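Local atomic coordinates of cytochrome oxidase subunit II (Rhodothermus marinus, PDB entry 1W2L), a protein that probably takes part in passing electrons from cytochrome c to the oxygen-reducing centre of a caa3 oxidase, this piece being its heme-binding cytochrome c domain. Residues Ile24-Tyr38 with Val88-Gln99. Sequence-based numbering, arbitrary orientation.
Sequences IDGSRLVGPSFKGLY and VAALIEFIKQQQ. With HEC (heme c), chain B; ACT (acetate ion), chain D.
Ile24 meets Phe94 and Gln98 where, in this cytochrome c fold, the loop following the heme-binding cysteines and His22 packs on the end of the C-terminal helix 85-96. Ile24 CG2 lies 4.0 Å from Phe94 CE2, the two side chains crossing at about a right angle. Water 1 donates to both Ile24 O and Gln98 OE1. The other end of that amide is fixed too: Gln98 NE2 donates to Phe94 O at 2.9 Å, with Phe94 O nearly in the amide plane. A bend at chi2 (-57°) folds the Gln98 chain back to the helix for this bond.

Pro32 O accepts from the axial ligand His22, and Phe34 stacks on its ring. The Phe34 edge reaches heme c, with CZ 3.7 Å from HEC CHB. Ile95 CG1 covers one Phe34 face, offset toward the rim. Phe34 to Leu37 form a type II turn, and within it Gly36 N donates to Gln98 O at 2.7 Å. Leu37 CD2 touches Ile95 CG2, while its CD1 packs on a heme propionate.

Lys96 CG sits over the centre of one face of the Tyr38 ring, a CH-pi contact 3.6 Å from the centroid, and the two side chains point the same way. An alanine at Tyr38 is likely to leave the lysine methylenes without their aromatic cover and water 3 without its phenol partner. Tyr38 OH donates at 2.7 Å to O of an acetate ion, probably from the crystallisation liquor.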
ATOM      1  N   ILE A  24      -0.464   9.353   5.519  1.00 13.36           N
ATOM      2  CA  ILE A  24       0.327   9.922   4.406  1.00 15.34           C
ATOM      3  C   ILE A  24       1.285  10.967   4.929  1.00 17.40           C
ATOM      4  O   ILE A  24       1.946  11.679   4.150  1.00 21.89           O
ATOM      5  CB  ILE A  24      -0.566  10.466   3.293  1.00 16.21           C
ATOM      6  CG1 ILE A  24      -1.609  11.506   3.713  1.00 21.08           C
ATOM      7  CG2 ILE A  24      -1.233   9.312   2.582  1.00 16.79           C
ATOM      8  CD1 ILE A  24      -2.232  12.212   2.516  1.00 23.23           C
ATOM      9  N   ASP A  25       1.454  11.077   6.253  1.00 19.10           N
ATOM     10  CA  ASP A  25       2.309  12.118   6.847  1.00 20.74           C
ATOM     11  C   ASP A  25       3.525  11.585   7.614  1.00 21.79           C
ATOM     12  O   ASP A  25       4.204  12.297   8.346  1.00 24.05           O
ATOM     13  CB  ASP A  25       1.521  13.049   7.806  1.00 24.06           C
ATOM     14  CG  ASP A  25       1.061  12.288   9.023  1.00 20.77           C
ATOM     15  OD1 ASP A  25       1.207  11.034   9.122  1.00 20.69           O
ATOM     16  OD2 ASP A  25       0.528  12.966   9.914  1.00 31.02           O
ATOM     17  N   GLY A  26       3.821  10.300   7.424  1.00 20.13           N
ATOM     18  CA  GLY A  26       4.930   9.661   8.050  1.00 19.49           C
ATOM     19  C   GLY A  26       4.665   8.976   9.347  1.00 18.70           C
ATOM     20  O   GLY A  26       5.519   8.224   9.805  1.00 22.94           O
ATOM     21  N   SER A  27       3.511   9.186   9.935  1.00 18.64           N
ATOM     22  CA  SER A  27       3.142   8.574  11.206  1.00 18.67           C
ATOM     23  C   SER A  27       2.805   7.097  11.029  1.00 16.50           C
ATOM     24  O   SER A  27       2.268   6.633  10.056  1.00 15.20           O
ATOM     25  CB  SER A  27       1.965   9.288  11.866  1.00 20.28           C
ATOM     26  OG  SER A  27       0.797   9.264  11.040  1.00 23.21           O
ATOM     27  N   ARG A  28       3.173   6.293  12.001  1.00 17.41           N
ATOM     28  CA  ARG A  28       2.833   4.905  12.080  1.00 15.33           C
ATOM     29  C   ARG A  28       1.463   4.719  12.697  1.00 14.46           C
ATOM     30  O   ARG A  28       1.171   5.219  13.773  1.00 21.07           O
ATOM     31  CB  ARG A  28       3.905   4.159  12.927  1.00 19.23           C
ATOM     32  CG  ARG A  28       3.621   2.677  13.045  1.00 18.53           C
ATOM     33  CD  ARG A  28       4.784   1.898  13.673  1.00 19.45           C
ATOM     34  NE  ARG A  28       4.330   0.536  13.979  1.00 18.81           N
ATOM     35  CZ  ARG A  28       4.921  -0.639  13.811  1.00 17.86           C
ATOM     36  NH1 ARG A  28       6.161  -0.675  13.318  1.00 19.98           N
ATOM     37  NH2 ARG A  28       4.257  -1.759  14.166  1.00 19.09           N
ATOM     38  N   LEU A  29       0.585   3.996  12.038  1.00 12.95           N
ATOM     39  CA  LEU A  29      -0.736   3.657  12.544  1.00 12.70           C
ATOM     40  C   LEU A  29      -0.702   2.136  12.717  1.00 13.23           C
ATOM     41  O   LEU A  29       0.357   1.562  13.009  1.00 13.87           O
ATOM     42  CB  LEU A  29      -1.777   4.126  11.572  1.00 12.95           C
ATOM     43  CG  LEU A  29      -1.857   5.618  11.348  1.00 15.28           C
ATOM     44  CD1 LEU A  29      -2.982   5.899  10.346  1.00 17.66           C
ATOM     45  CD2 LEU A  29      -2.077   6.321  12.688  1.00 26.17           C
ATOM     46  N   VAL A  30      -1.732   1.391  12.459  1.00 13.33           N
ATOM     47  CA  VAL A  30      -1.649  -0.054  12.449  1.00 11.85           C
ATOM     48  C   VAL A  30      -0.634  -0.520  11.428  1.00  9.58           C
ATOM     49  O   VAL A  30       0.141  -1.432  11.664  1.00 11.28           O
ATOM     50  CB  VAL A  30      -3.055  -0.624  12.236  1.00 14.71           C
ATOM     51  CG1 VAL A  30      -3.023  -2.089  11.917  1.00 16.42           C
ATOM     52  CG2 VAL A  30      -3.912  -0.426  13.498  1.00 23.30           C
ATOM     53  N   GLY A  31      -0.648   0.083  10.261  1.00 10.99           N
ATOM     54  CA  GLY A  31       0.290  -0.195   9.193  1.00  9.90           C
ATOM     55  C   GLY A  31       1.281   0.961   8.984  1.00  9.64           C
ATOM     56  O   GLY A  31       1.192   2.020   9.626  1.00 10.96           O
ATOM     57  N   PRO A  32       2.220   0.709   8.109  1.00  9.81           N
ATOM     58  CA  PRO A  32       3.260   1.713   7.790  1.00 10.27           C
ATOM     59  C   PRO A  32       2.705   2.878   6.997  1.00 10.55           C
ATOM     60  O   PRO A  32       1.764   2.778   6.233  1.00 11.04           O
ATOM     61  CB  PRO A  32       4.274   0.935   7.001  1.00 11.81           C
ATOM     62  CG  PRO A  32       3.502  -0.225   6.433  1.00 14.23           C
ATOM     63  CD  PRO A  32       2.437  -0.557   7.429  1.00 10.04           C
ATOM     64  N   SER A  33       3.373   4.028   7.157  1.00 12.57           N
ATOM     65  CA  SER A  33       2.937   5.174   6.382  1.00 12.38           C
ATOM     66  C   SER A  33       3.233   4.978   4.906  1.00 11.98           C
ATOM     67  O   SER A  33       4.222   4.348   4.512  1.00 13.46           O
ATOM     68  CB  SER A  33       3.676   6.414   6.890  1.00 14.74           C
ATOM     69  OG  SER A  33       3.151   7.598   6.320  1.00 14.78           O
ATOM     70  N   PHE A  34       2.389   5.579   4.056  1.00 11.32           N
ATOM     71  CA  PHE A  34       2.659   5.629   2.625  1.00 11.21           C
ATOM     72  C   PHE A  34       3.644   6.700   2.216  1.00 12.74           C
ATOM     73  O   PHE A  34       4.185   6.678   1.141  1.00 14.36           O
ATOM     74  CB  PHE A  34       1.368   5.886   1.859  1.00 11.60           C
ATOM     75  CG  PHE A  34       0.377   4.747   1.815  1.00  9.93           C
ATOM     76  CD1 PHE A  34       0.744   3.432   2.075  1.00 10.53           C
ATOM     77  CD2 PHE A  34      -0.928   5.000   1.503  1.00 11.44           C
ATOM     78  CE1 PHE A  34      -0.186   2.423   1.949  1.00 10.25           C
ATOM     79  CE2 PHE A  34      -1.849   3.972   1.364  1.00 11.20           C
ATOM     80  CZ  PHE A  34      -1.481   2.689   1.617  1.00  9.75           C
ATOM     81  N   LYS A  35       3.920   7.702   2.974  1.00 15.77           N
ATOM     82  CA  LYS A  35       4.918   8.724   2.765  1.00 15.00           C
ATOM     83  C   LYS A  35       6.297   8.111   2.613  1.00 16.86           C
ATOM     84  O   LYS A  35       6.873   7.493   3.491  1.00 18.63           O
ATOM     85  CB  LYS A  35       4.872   9.788   3.868  1.00 16.46           C
ATOM     86  CG  LYS A  35       5.816  10.962   3.554  1.00 23.08           C
ATOM     87  CD  LYS A  35       5.827  11.996   4.658  1.00 26.40           C
ATOM     88  CE  LYS A  35       6.923  13.044   4.459  1.00 29.64           C
ATOM     89  NZ  LYS A  35       7.127  13.844   5.682  1.00 43.75           N
ATOM     90  N   GLY A  36       6.845   8.319   1.387  1.00 18.42           N
ATOM     91  CA  GLY A  36       8.156   7.804   1.099  1.00 19.44           C
ATOM     92  C   GLY A  36       8.201   6.315   0.761  1.00 16.31           C
ATOM     93  O   GLY A  36       9.288   5.722   0.590  1.00 20.67           O
ATOM     94  N   LEU A  37       7.052   5.639   0.696  1.00 14.91           N
ATOM     95  CA  LEU A  37       7.030   4.217   0.495  1.00 12.90           C
ATOM     96  C   LEU A  37       7.579   3.805  -0.867  1.00 12.37           C
ATOM     97  O   LEU A  37       8.461   2.963  -1.004  1.00 13.89           O
ATOM     98  CB  LEU A  37       5.603   3.675   0.675  1.00 12.46           C
ATOM     99  CG  LEU A  37       5.355   2.253   0.234  1.00 13.18           C
ATOM    100  CD1 LEU A  37       6.316   1.276   0.915  1.00 14.90           C
ATOM    101  CD2 LEU A  37       3.907   1.848   0.488  1.00 12.83           C
ATOM    102  N   TYR A  38       7.051   4.381  -1.955  1.00 12.85           N
ATOM    103  CA  TYR A  38       7.473   4.011  -3.288  1.00 12.45           C
ATOM    104  C   TYR A  38       8.937   4.342  -3.496  1.00 13.25           C
ATOM    105  O   TYR A  38       9.331   5.495  -3.328  1.00 15.21           O
ATOM    106  CB  TYR A  38       6.617   4.717  -4.335  1.00 14.52           C
ATOM    107  CG  TYR A  38       6.983   4.353  -5.744  1.00 12.85           C
ATOM    108  CD1 TYR A  38       6.750   3.079  -6.263  1.00 14.15           C
ATOM    109  CD2 TYR A  38       7.578   5.247  -6.628  1.00 12.75           C
ATOM    110  CE1 TYR A  38       7.080   2.723  -7.550  1.00 13.08           C
ATOM    111  CE2 TYR A  38       7.896   4.924  -7.919  1.00 13.15           C
ATOM    112  CZ  TYR A  38       7.661   3.669  -8.396  1.00 12.13           C
ATOM    113  OH  TYR A  38       7.990   3.374  -9.682  1.00 14.76           O
ATOM    114  N   VAL A  88      -6.581  -0.500  -8.751  1.00 14.42           N
ATOM    115  CA  VAL A  88      -5.217  -0.764  -8.270  1.00 13.62           C
ATOM    116  C   VAL A  88      -4.270   0.286  -8.840  1.00 12.88           C
ATOM    117  O   VAL A  88      -3.412   0.816  -8.131  1.00 12.90           O
ATOM    118  CB  VAL A  88      -4.758  -2.194  -8.625  1.00 14.50           C
ATOM    119  CG1 VAL A  88      -3.296  -2.410  -8.293  1.00 16.83           C
ATOM    120  CG2 VAL A  88      -5.652  -3.188  -7.873  1.00 17.00           C
ATOM    121  N   ALA A  89      -4.390   0.546 -10.143  1.00 14.19           N
ATOM    122  CA  ALA A  89      -3.519   1.515 -10.768  1.00 14.87           C
ATOM    123  C   ALA A  89      -3.657   2.889 -10.096  1.00 12.99           C
ATOM    124  O   ALA A  89      -2.655   3.608  -9.895  1.00 14.80           O
ATOM    125  CB  ALA A  89      -3.805   1.635 -12.252  1.00 15.10           C
ATOM    126  N   ALA A  90      -4.879   3.269  -9.768  1.00 13.87           N
ATOM    127  CA  ALA A  90      -5.160   4.549  -9.130  1.00 13.63           C
ATOM    128  C   ALA A  90      -4.566   4.633  -7.743  1.00 12.51           C
ATOM    129  O   ALA A  90      -3.917   5.609  -7.397  1.00 13.05           O
ATOM    130  CB  ALA A  90      -6.678   4.775  -9.051  1.00 15.19           C
ATOM    131  N   LEU A  91      -4.748   3.595  -6.953  1.00 11.92           N
ATOM    132  CA  LEU A  91      -4.156   3.570  -5.621  1.00 11.54           C
ATOM    133  C   LEU A  91      -2.651   3.694  -5.711  1.00 11.58           C
ATOM    134  O   LEU A  91      -2.017   4.367  -4.923  1.00 12.62           O
ATOM    135  CB  LEU A  91      -4.545   2.297  -4.860  1.00 10.20           C
ATOM    136  CG  LEU A  91      -5.973   2.307  -4.303  1.00 11.47           C
ATOM    137  CD1 LEU A  91      -6.437   0.901  -4.025  1.00 14.16           C
ATOM    138  CD2 LEU A  91      -6.123   3.156  -3.064  1.00 13.86           C
ATOM    139  N   ILE A  92      -2.039   2.978  -6.653  1.00 11.67           N
ATOM    140  CA  ILE A  92      -0.576   3.054  -6.793  1.00 13.20           C
ATOM    141  C   ILE A  92      -0.125   4.441  -7.221  1.00 13.67           C
ATOM    142  O   ILE A  92       0.888   4.922  -6.706  1.00 14.31           O
ATOM    143  CB  ILE A  92      -0.098   1.891  -7.671  1.00 15.07           C
ATOM    144  CG1 ILE A  92      -0.308   0.603  -6.874  1.00 17.17           C
ATOM    145  CG2 ILE A  92       1.359   2.088  -8.069  1.00 22.36           C
ATOM    146  CD1 ILE A  92       0.031  -0.676  -7.601  1.00 20.87           C
ATOM    147  N   GLU A  93      -0.856   5.070  -8.146  1.00 14.09           N
ATOM    148  CA  GLU A  93      -0.491   6.432  -8.534  1.00 15.85           C
ATOM    149  C   GLU A  93      -0.528   7.375  -7.328  1.00 15.04           C
ATOM    150  O   GLU A  93       0.359   8.208  -7.114  1.00 18.52           O
ATOM    151  CB  GLU A  93      -1.365   6.906  -9.675  1.00 18.12           C
ATOM    152  CG  GLU A  93      -0.921   6.305 -10.993  1.00 26.62           C
ATOM    153  CD  GLU A  93       0.560   6.244 -11.311  1.00 35.15           C
ATOM    154  OE1 GLU A  93       1.109   5.121 -11.388  1.00 45.75           O
ATOM    155  OE2 GLU A  93       1.178   7.315 -11.433  1.00 46.12           O
ATOM    156  N   PHE A  94      -1.569   7.220  -6.514  1.00 14.76           N
ATOM    157  CA  PHE A  94      -1.671   8.036  -5.301  1.00 14.82           C
ATOM    158  C   PHE A  94      -0.513   7.744  -4.353  1.00 13.90           C
ATOM    159  O   PHE A  94       0.135   8.659  -3.832  1.00 16.06           O
ATOM    160  CB  PHE A  94      -2.997   7.752  -4.613  1.00 14.50           C
ATOM    161  CG  PHE A  94      -3.158   8.415  -3.263  1.00 16.32           C
ATOM    162  CD1 PHE A  94      -3.484   9.774  -3.201  1.00 20.35           C
ATOM    163  CD2 PHE A  94      -2.969   7.760  -2.079  1.00 16.47           C
ATOM    164  CE1 PHE A  94      -3.632  10.411  -1.971  1.00 20.82           C
ATOM    165  CE2 PHE A  94      -3.124   8.381  -0.854  1.00 17.64           C
ATOM    166  CZ  PHE A  94      -3.454   9.720  -0.781  1.00 19.21           C
ATOM    167  N   ILE A  95      -0.195   6.468  -4.141  1.00 13.41           N
ATOM    168  CA  ILE A  95       0.945   6.130  -3.252  1.00 13.35           C
ATOM    169  C   ILE A  95       2.244   6.704  -3.781  1.00 14.92           C
ATOM    170  O   ILE A  95       3.011   7.234  -2.964  1.00 17.13           O
ATOM    171  CB  ILE A  95       1.084   4.608  -3.021  1.00 12.24           C
ATOM    172  CG1 ILE A  95      -0.114   4.083  -2.267  1.00 13.91           C
ATOM    173  CG2 ILE A  95       2.402   4.252  -2.359  1.00 14.73           C
ATOM    174  CD1 ILE A  95      -0.147   2.572  -2.238  1.00 14.82           C
ATOM    175  N   LYS A  96       2.501   6.587  -5.073  1.00 16.27           N
ATOM    176  CA  LYS A  96       3.803   7.001  -5.603  1.00 18.22           C
ATOM    177  C   LYS A  96       4.086   8.452  -5.353  1.00 22.25           C
ATOM    178  O   LYS A  96       5.256   8.832  -5.274  1.00 25.02           O
ATOM    179  CB  LYS A  96       3.890   6.774  -7.116  1.00 19.18           C
ATOM    180  CG  LYS A  96       4.047   5.339  -7.530  1.00 20.68           C
ATOM    181  CD  LYS A  96       4.222   5.059  -8.997  1.00 28.29           C
ATOM    182  CE  LYS A  96       4.346   6.215  -9.939  1.00 35.66           C
ATOM    183  NZ  LYS A  96       4.321   5.545 -11.318  1.00 45.05           N
ATOM    184  N   GLN A  97       3.026   9.254  -5.293  1.00 22.32           N
ATOM    185  CA  GLN A  97       3.265  10.673  -5.063  1.00 29.73           C
ATOM    186  C   GLN A  97       3.328  11.071  -3.592  1.00 24.97           C
ATOM    187  O   GLN A  97       3.506  12.250  -3.254  1.00 31.41           O
ATOM    188  CB  GLN A  97       2.173  11.454  -5.760  1.00 36.30           C
ATOM    189  CG  GLN A  97       0.908  10.833  -6.233  1.00 49.45           C
ATOM    190  CD  GLN A  97       0.060  11.886  -6.944  1.00 48.02           C
ATOM    191  OE1 GLN A  97      -0.961  12.350  -6.440  1.00 57.61           O
ATOM    192  NE2 GLN A  97       0.513  12.240  -8.138  1.00 51.34           N
ATOM    193  N   GLN A  98       3.213  10.135  -2.655  1.00 21.91           N
ATOM    194  CA  GLN A  98       3.406  10.475  -1.239  1.00 21.59           C
ATOM    195  C   GLN A  98       4.879  10.396  -0.911  1.00 22.34           C
ATOM    196  O   GLN A  98       5.432   9.301  -0.726  1.00 21.99           O
ATOM    197  CB  GLN A  98       2.597   9.557  -0.318  1.00 19.73           C
ATOM    198  CG  GLN A  98       1.160   9.395  -0.794  1.00 20.64           C
ATOM    199  CD  GLN A  98       0.456  10.728  -0.912  1.00 20.21           C
ATOM    200  OE1 GLN A  98       0.557  11.605  -0.027  1.00 24.46           O
ATOM    201  NE2 GLN A  98      -0.247  10.849  -2.022  1.00 22.52           N
ATOM    202  N   GLN A  99       5.594  11.525  -0.931  1.00 27.63           N
ATOM    203  CA  GLN A  99       7.066  11.418  -0.892  1.00 25.83           C
ATOM    204  C   GLN A  99       7.722  12.341   0.141  1.00 29.32           C
ATOM    205  O   GLN A  99       6.916  13.109   0.754  1.00 34.87           O
ATOM    206  CB  GLN A  99       7.632  11.701  -2.298  1.00 28.95           C
ATOM    207  CG  GLN A  99       7.437  10.647  -3.352  1.00 28.75           C
ATOM    208  CD  GLN A  99       8.055   9.303  -3.028  1.00 31.10           C
ATOM    209  OE1 GLN A  99       7.813   8.238  -3.596  1.00 32.13           O
ATOM    210  NE2 GLN A  99       8.892   9.228  -2.009  1.00 28.36           N
TER
HETATM  211 FE   HEC B1100      -2.251  -2.033   3.989  1.00  7.18          FE
HETATM  212  CHA HEC B1100       0.975  -3.121   4.257  1.00  8.36           C
HETATM  213  CHB HEC B1100      -1.611  -0.939   0.825  1.00  7.75           C
HETATM  214  CHC HEC B1100      -5.482  -1.042   3.707  1.00  7.91           C
HETATM  215  CHD HEC B1100      -2.769  -2.791   7.283  1.00  7.88           C
HETATM  216  NA  HEC B1100      -0.631  -2.055   2.777  1.00  7.68           N
HETATM  217  C1A HEC B1100       0.612  -2.583   3.068  1.00  7.71           C
HETATM  218  C2A HEC B1100       1.489  -2.237   1.979  1.00  8.00           C
HETATM  219  C3A HEC B1100       0.759  -1.679   1.004  1.00  8.17           C
HETATM  220  C4A HEC B1100      -0.605  -1.540   1.493  1.00  7.15           C
HETATM  221  CMA HEC B1100       1.228  -1.107  -0.334  1.00  9.86           C
HETATM  222  CAA HEC B1100       3.009  -2.431   2.040  1.00  9.74           C
HETATM  223  CBA HEC B1100       3.542  -1.229   2.817  1.00 10.88           C
HETATM  224  CGA HEC B1100       5.087  -1.165   3.070  1.00 11.50           C
HETATM  225  O1A HEC B1100       5.395  -0.326   3.882  1.00 13.30           O
HETATM  226  O2A HEC B1100       5.822  -2.002   2.482  1.00 11.68           O
HETATM  227  NB  HEC B1100      -3.335  -1.145   2.538  1.00  7.73           N
HETATM  228  C1B HEC B1100      -2.874  -0.758   1.364  1.00  7.88           C
HETATM  229  C2B HEC B1100      -3.944  -0.104   0.576  1.00  7.87           C
HETATM  230  C3B HEC B1100      -5.055  -0.204   1.376  1.00  7.79           C
HETATM  231  C4B HEC B1100      -4.684  -0.812   2.612  1.00  7.70           C
HETATM  232  CMB HEC B1100      -3.783   0.527  -0.746  1.00  9.64           C
HETATM  233  CAB HEC B1100      -6.463   0.253   1.079  1.00  9.71           C
HETATM  234  CBB HEC B1100      -6.961  -0.389  -0.239  1.00 10.75           C
HETATM  235  NC  HEC B1100      -3.826  -1.973   5.204  1.00  8.06           N
HETATM  236  C1C HEC B1100      -5.094  -1.497   4.879  1.00  7.27           C
HETATM  237  C2C HEC B1100      -5.927  -1.596   6.104  1.00  7.98           C
HETATM  238  C3C HEC B1100      -5.169  -2.085   7.079  1.00  8.40           C
HETATM  239  C4C HEC B1100      -3.863  -2.346   6.545  1.00  7.91           C
HETATM  240  CMC HEC B1100      -7.387  -1.141   6.126  1.00  8.80           C
HETATM  241  CAC HEC B1100      -5.494  -2.204   8.574  1.00 10.13           C
HETATM  242  CBC HEC B1100      -6.669  -3.066   8.972  1.00 11.60           C
HETATM  243  ND  HEC B1100      -1.123  -2.844   5.453  1.00  8.78           N
HETATM  244  C1D HEC B1100      -1.511  -3.035   6.745  1.00  8.11           C
HETATM  245  C2D HEC B1100      -0.408  -3.537   7.533  1.00  7.97           C
HETATM  246  C3D HEC B1100       0.599  -3.639   6.666  1.00  7.79           C
HETATM  247  C4D HEC B1100       0.191  -3.224   5.376  1.00  7.82           C
HETATM  248  CMD HEC B1100      -0.468  -3.822   8.973  1.00  9.75           C
HETATM  249  CAD HEC B1100       2.060  -4.137   6.998  1.00 10.08           C
HETATM  250  CBD HEC B1100       2.149  -5.661   7.017  1.00 10.62           C
HETATM  251  CGD HEC B1100       2.188  -6.212   5.632  1.00 10.76           C
HETATM  252  O1D HEC B1100       1.217  -6.886   5.181  1.00 12.80           O
HETATM  253  O2D HEC B1100       3.196  -5.949   4.909  1.00 11.71           O
HETATM  254  C   ACT D1102       8.888   0.190 -10.847  1.00 14.75           C
HETATM  255  O   ACT D1102       8.087   0.747 -10.049  1.00 15.01           O
HETATM  256  OXT ACT D1102       9.023  -0.967 -11.211  1.00 16.45           O
HETATM  257  CH3 ACT D1102       9.886   1.188 -11.513  1.00 18.88           C
HETATM  258  O   HOH W   1       2.425  12.270   1.721  1.00 32.35           O
HETATM  259  O   HOH W   2       5.343   6.669  -1.855  1.00 18.53           O
HETATM  260  O   HOH W   3       7.439   5.336 -11.501  1.00 27.49           O